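Local coordinates for protein beta-porphyranase A (Bacteroides plebeius, PDB 4AW7) that cleaves the sulfated red-algal polysaccharide porphyran at beta-1,4 linkages between D-galactose and L-galactose-6-sulfate, releasing mainly disaccharides, at residues I525-K537 with F547-L559. Residues are numbered along the deposited sequence; the frame is centred on the assembly and turned at random.
Sequences INGTAVSVPDNWK and FFGMIEVPFDIQL. With CA (calcium ion), chain C.
Ile-525 lies over one face of the Phe-555 ring, its CG1 3.8 Å from the ring centroid and almost on the normal, while CG2 and CD1 spread toward the rim. With chi1 at 62°, Phe-555 CG sits in the cleft flanked by both main-chain neighbours, the rotamer in which the ring offers that face. Beside this pair, Leu-559 sends CD1 past Val-530 CG1 (3.7 Å) and CD2 across Thr-528. Asn-526, in the type I' turn of the hairpin 522-530, donates ND2 to Leu-559 O at 2.9 Å with the acceptor in its amide plane; its OD1 accepts from Asn-566 N. The contact closes one edge of an apparent two-sheet beta sandwich in the C-terminal region: 528-530 borders one sheet, 546-555 the other. No direct backbone hydrogen bond joins the segments; single waters link Ser-531 O to Pro-554 O, Asn-535 O to Glu-552 O and Lys-537 N to Met-550 O. Further on, Phe-547 turns its edge to the face of Trp-536, planes at 66°, and Ile-551 CD1 packs against Trp-536 CE3 at 3.9 Å. The indole NE1 donates to Tyr-539 O, whereas Trp-536 O and Asn-535 OD1 bind calcium with Asp-381 and Gly-538. Lys-537 NZ forms a long, tentative salt bridge to OE1 of one Glu-552 conformer (3.6 Å).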
# COMPACT_ATOMS: atom_id res chain seq x y z
N ILE A 525 -17.32 -16.54 -17.75
CA ILE A 525 -17.38 -17.01 -16.38
C ILE A 525 -18.20 -18.31 -16.45
O ILE A 525 -19.40 -18.26 -16.78
CB ILE A 525 -18.09 -15.99 -15.44
CG1 ILE A 525 -17.46 -14.59 -15.56
CG2 ILE A 525 -18.10 -16.49 -14.02
CD1 ILE A 525 -15.97 -14.47 -15.21
N ASN A 526 -17.56 -19.44 -16.18
CA ASN A 526 -18.26 -20.73 -16.34
C ASN A 526 -19.00 -20.81 -17.67
O ASN A 526 -20.14 -21.30 -17.74
CB ASN A 526 -19.20 -20.95 -15.16
CG ASN A 526 -18.44 -21.00 -13.84
OD1 ASN A 526 -17.38 -21.63 -13.76
ND2 ASN A 526 -18.97 -20.34 -12.81
N GLY A 527 -18.34 -20.36 -18.73
CA GLY A 527 -18.93 -20.49 -20.07
C GLY A 527 -19.81 -19.37 -20.55
O GLY A 527 -20.15 -19.32 -21.72
N THR A 528 -20.21 -18.47 -19.65
CA THR A 528 -21.05 -17.33 -20.00
C THR A 528 -20.20 -16.08 -20.25
O THR A 528 -19.47 -15.60 -19.37
CB THR A 528 -22.07 -17.03 -18.89
OG1 THR A 528 -22.92 -18.17 -18.74
CG2 THR A 528 -22.91 -15.77 -19.22
N ALA A 529 -20.28 -15.56 -21.46
CA ALA A 529 -19.55 -14.34 -21.82
C ALA A 529 -20.13 -13.17 -21.08
O ALA A 529 -21.34 -13.00 -20.97
CB ALA A 529 -19.62 -14.12 -23.36
N VAL A 530 -19.24 -12.33 -20.55
CA VAL A 530 -19.60 -11.12 -19.86
C VAL A 530 -18.90 -9.91 -20.49
O VAL A 530 -17.86 -10.05 -21.10
CB VAL A 530 -19.27 -11.21 -18.36
CG1 VAL A 530 -20.02 -12.37 -17.72
CG2 VAL A 530 -17.76 -11.37 -18.11
N SER A 531 -19.54 -8.76 -20.37
CA SER A 531 -19.03 -7.47 -20.84
C SER A 531 -17.72 -7.05 -20.14
O SER A 531 -17.63 -7.15 -18.92
CB SER A 531 -20.13 -6.44 -20.56
OG SER A 531 -19.88 -5.17 -21.13
N VAL A 532 -16.70 -6.66 -20.91
CA VAL A 532 -15.45 -6.11 -20.35
C VAL A 532 -15.54 -4.58 -20.42
O VAL A 532 -15.71 -4.00 -21.48
CB VAL A 532 -14.16 -6.63 -21.07
CG1 VAL A 532 -12.93 -5.92 -20.55
CG2 VAL A 532 -14.03 -8.16 -20.98
N PRO A 533 -15.39 -3.89 -19.30
CA PRO A 533 -15.42 -2.43 -19.33
C PRO A 533 -14.30 -1.79 -20.18
O PRO A 533 -13.20 -2.34 -20.30
CB PRO A 533 -15.25 -2.04 -17.86
CG PRO A 533 -15.60 -3.24 -17.09
CD PRO A 533 -15.22 -4.41 -17.94
N ASP A 534 -14.59 -0.62 -20.68
CA ASP A 534 -13.60 0.23 -21.35
C ASP A 534 -12.70 0.96 -20.41
O ASP A 534 -11.59 1.28 -20.78
CB ASP A 534 -14.30 1.23 -22.30
CG ASP A 534 -15.19 0.55 -23.33
OD1 ASP A 534 -14.71 -0.39 -23.96
OD2 ASP A 534 -16.38 0.94 -23.49
N ASN A 535 -13.15 1.17 -19.19
CA ASN A 535 -12.51 1.99 -18.18
C ASN A 535 -11.97 1.12 -17.05
O ASN A 535 -12.46 0.02 -16.79
CB ASN A 535 -13.55 2.99 -17.62
CG ASN A 535 -12.94 4.10 -16.81
OD1 ASN A 535 -11.73 4.36 -16.88
ND2 ASN A 535 -13.77 4.81 -16.06
N TRP A 536 -10.94 1.62 -16.40
CA TRP A 536 -10.29 1.02 -15.25
C TRP A 536 -9.82 2.15 -14.31
O TRP A 536 -9.92 3.31 -14.64
CB TRP A 536 -9.11 0.11 -15.63
CG TRP A 536 -8.13 0.77 -16.51
CD1 TRP A 536 -7.12 1.62 -16.12
CD2 TRP A 536 -8.05 0.68 -17.93
NE1 TRP A 536 -6.42 2.05 -17.21
CE2 TRP A 536 -6.98 1.51 -18.34
CE3 TRP A 536 -8.80 0.02 -18.90
CZ2 TRP A 536 -6.63 1.67 -19.68
CZ3 TRP A 536 -8.43 0.17 -20.24
CH2 TRP A 536 -7.35 0.98 -20.61
N LYS A 537 -9.33 1.76 -13.14
CA LYS A 537 -8.92 2.74 -12.15
C LYS A 537 -7.75 3.59 -12.65
O LYS A 537 -6.66 3.08 -12.97
CB LYS A 537 -8.50 2.05 -10.86
CG LYS A 537 -9.64 1.31 -10.16
CD LYS A 537 -9.05 0.39 -9.09
CE LYS A 537 -10.01 -0.66 -8.52
NZ LYS A 537 -10.96 -0.02 -7.60
N PHE A 547 1.69 -1.35 -20.91
CA PHE A 547 0.57 -1.25 -19.99
C PHE A 547 0.69 -2.38 -18.99
O PHE A 547 0.80 -3.53 -19.36
CB PHE A 547 -0.77 -1.41 -20.70
CG PHE A 547 -1.97 -1.38 -19.77
CD1 PHE A 547 -2.50 -0.19 -19.38
CD2 PHE A 547 -2.49 -2.55 -19.24
CE1 PHE A 547 -3.59 -0.14 -18.51
CE2 PHE A 547 -3.60 -2.50 -18.38
CZ PHE A 547 -4.12 -1.30 -18.03
N PHE A 548 0.71 -2.05 -17.70
CA PHE A 548 0.63 -3.06 -16.65
C PHE A 548 -0.41 -2.60 -15.66
O PHE A 548 -0.21 -1.59 -14.98
CB PHE A 548 1.97 -3.32 -15.97
CG PHE A 548 1.90 -4.43 -14.96
CD1 PHE A 548 1.43 -5.69 -15.30
CD2 PHE A 548 2.33 -4.24 -13.66
CE1 PHE A 548 1.35 -6.69 -14.40
CE2 PHE A 548 2.29 -5.28 -12.72
CZ PHE A 548 1.81 -6.51 -13.10
N GLY A 549 -1.55 -3.28 -15.65
CA GLY A 549 -2.68 -2.81 -14.86
C GLY A 549 -3.70 -3.89 -14.64
O GLY A 549 -3.82 -4.82 -15.45
N MET A 550 -4.46 -3.73 -13.56
CA MET A 550 -5.58 -4.56 -13.22
C MET A 550 -6.86 -3.87 -13.69
O MET A 550 -7.11 -2.71 -13.35
CB MET A 550 -5.59 -4.74 -11.70
CG MET A 550 -6.66 -5.73 -11.17
SD MET A 550 -8.39 -5.15 -11.17
CE MET A 550 -8.29 -3.78 -10.00
N ILE A 551 -7.62 -4.57 -14.53
CA ILE A 551 -8.90 -4.12 -15.05
C ILE A 551 -9.97 -4.96 -14.39
O ILE A 551 -9.96 -6.19 -14.51
CB ILE A 551 -8.95 -4.23 -16.59
CG1 ILE A 551 -7.84 -3.40 -17.24
CG2 ILE A 551 -10.33 -3.80 -17.13
CD1 ILE A 551 -7.63 -3.65 -18.73
N GLU A 552 -10.89 -4.30 -13.69
CA GLU A 552 -12.00 -5.04 -13.08
C GLU A 552 -13.08 -5.34 -14.08
O GLU A 552 -13.43 -4.50 -14.92
CB GLU A 552 -12.67 -4.20 -12.01
CG GLU A 552 -11.82 -3.87 -10.85
CD GLU A 552 -12.49 -2.85 -9.93
OE1 GLU A 552 -12.66 -1.62 -10.30
OE2 GLU A 552 -12.87 -3.32 -8.83
N VAL A 553 -13.61 -6.55 -13.99
CA VAL A 553 -14.72 -6.96 -14.85
C VAL A 553 -15.86 -7.41 -13.92
O VAL A 553 -15.88 -8.57 -13.50
CB VAL A 553 -14.29 -8.08 -15.78
CG1 VAL A 553 -15.45 -8.52 -16.68
CG2 VAL A 553 -13.06 -7.67 -16.58
N PRO A 554 -16.77 -6.47 -13.57
CA PRO A 554 -17.91 -6.89 -12.74
C PRO A 554 -18.85 -7.80 -13.48
O PRO A 554 -18.98 -7.68 -14.69
CB PRO A 554 -18.60 -5.58 -12.37
CG PRO A 554 -17.84 -4.48 -12.97
CD PRO A 554 -16.75 -5.01 -13.81
N PHE A 555 -19.48 -8.72 -12.78
CA PHE A 555 -20.45 -9.58 -13.43
C PHE A 555 -21.45 -10.07 -12.39
O PHE A 555 -21.23 -9.94 -11.19
CB PHE A 555 -19.76 -10.73 -14.18
CG PHE A 555 -18.96 -11.65 -13.30
CD1 PHE A 555 -19.56 -12.68 -12.61
CD2 PHE A 555 -17.59 -11.45 -13.10
CE1 PHE A 555 -18.84 -13.50 -11.78
CE2 PHE A 555 -16.88 -12.27 -12.28
CZ PHE A 555 -17.49 -13.30 -11.61
N ASP A 556 -22.52 -10.68 -12.85
CA ASP A 556 -23.56 -11.16 -11.94
C ASP A 556 -23.04 -12.33 -11.10
O ASP A 556 -22.62 -13.37 -11.61
CB ASP A 556 -24.79 -11.58 -12.77
CG ASP A 556 -26.05 -11.71 -11.94
OD1 ASP A 556 -25.97 -12.08 -10.77
OD2 ASP A 556 -27.14 -11.45 -12.53
N ILE A 557 -23.10 -12.17 -9.78
CA ILE A 557 -22.67 -13.23 -8.86
C ILE A 557 -23.35 -14.54 -9.10
O ILE A 557 -22.83 -15.60 -8.80
CB ILE A 557 -22.90 -12.79 -7.38
CG1 ILE A 557 -22.15 -13.71 -6.42
CG2 ILE A 557 -24.42 -12.68 -7.05
CD1 ILE A 557 -22.24 -13.22 -4.93
N GLN A 558 -24.56 -14.47 -9.67
CA GLN A 558 -25.35 -15.64 -9.93
C GLN A 558 -24.70 -16.58 -10.96
O GLN A 558 -25.03 -17.77 -11.03
CB GLN A 558 -26.81 -15.23 -10.27
CG GLN A 558 -27.55 -14.33 -9.17
CD GLN A 558 -27.64 -15.02 -7.81
OE1 GLN A 558 -27.59 -16.24 -7.72
NE2 GLN A 558 -27.79 -14.21 -6.71
N LEU A 559 -23.71 -16.09 -11.71
CA LEU A 559 -22.92 -16.95 -12.60
C LEU A 559 -21.95 -17.86 -11.88
O LEU A 559 -21.45 -18.82 -12.45
CB LEU A 559 -22.13 -16.11 -13.63
CG LEU A 559 -22.97 -15.31 -14.62
CD1 LEU A 559 -22.07 -14.42 -15.49
CD2 LEU A 559 -23.83 -16.23 -15.49
CA CA C . -9.87 5.48 -15.84
O HOH W 1 -18.05 -5.80 -16.55
O HOH W 2 -13.04 -1.75 -14.79
O HOH W 3 -8.90 4.06 -17.53
O HOH W 4 -8.78 -0.91 -12.31
O HOH W 5 -12.61 -2.12 -6.72
O HOH W 6 -9.10 7.81 -15.93
O HOH W 7 -10.36 6.45 -18.12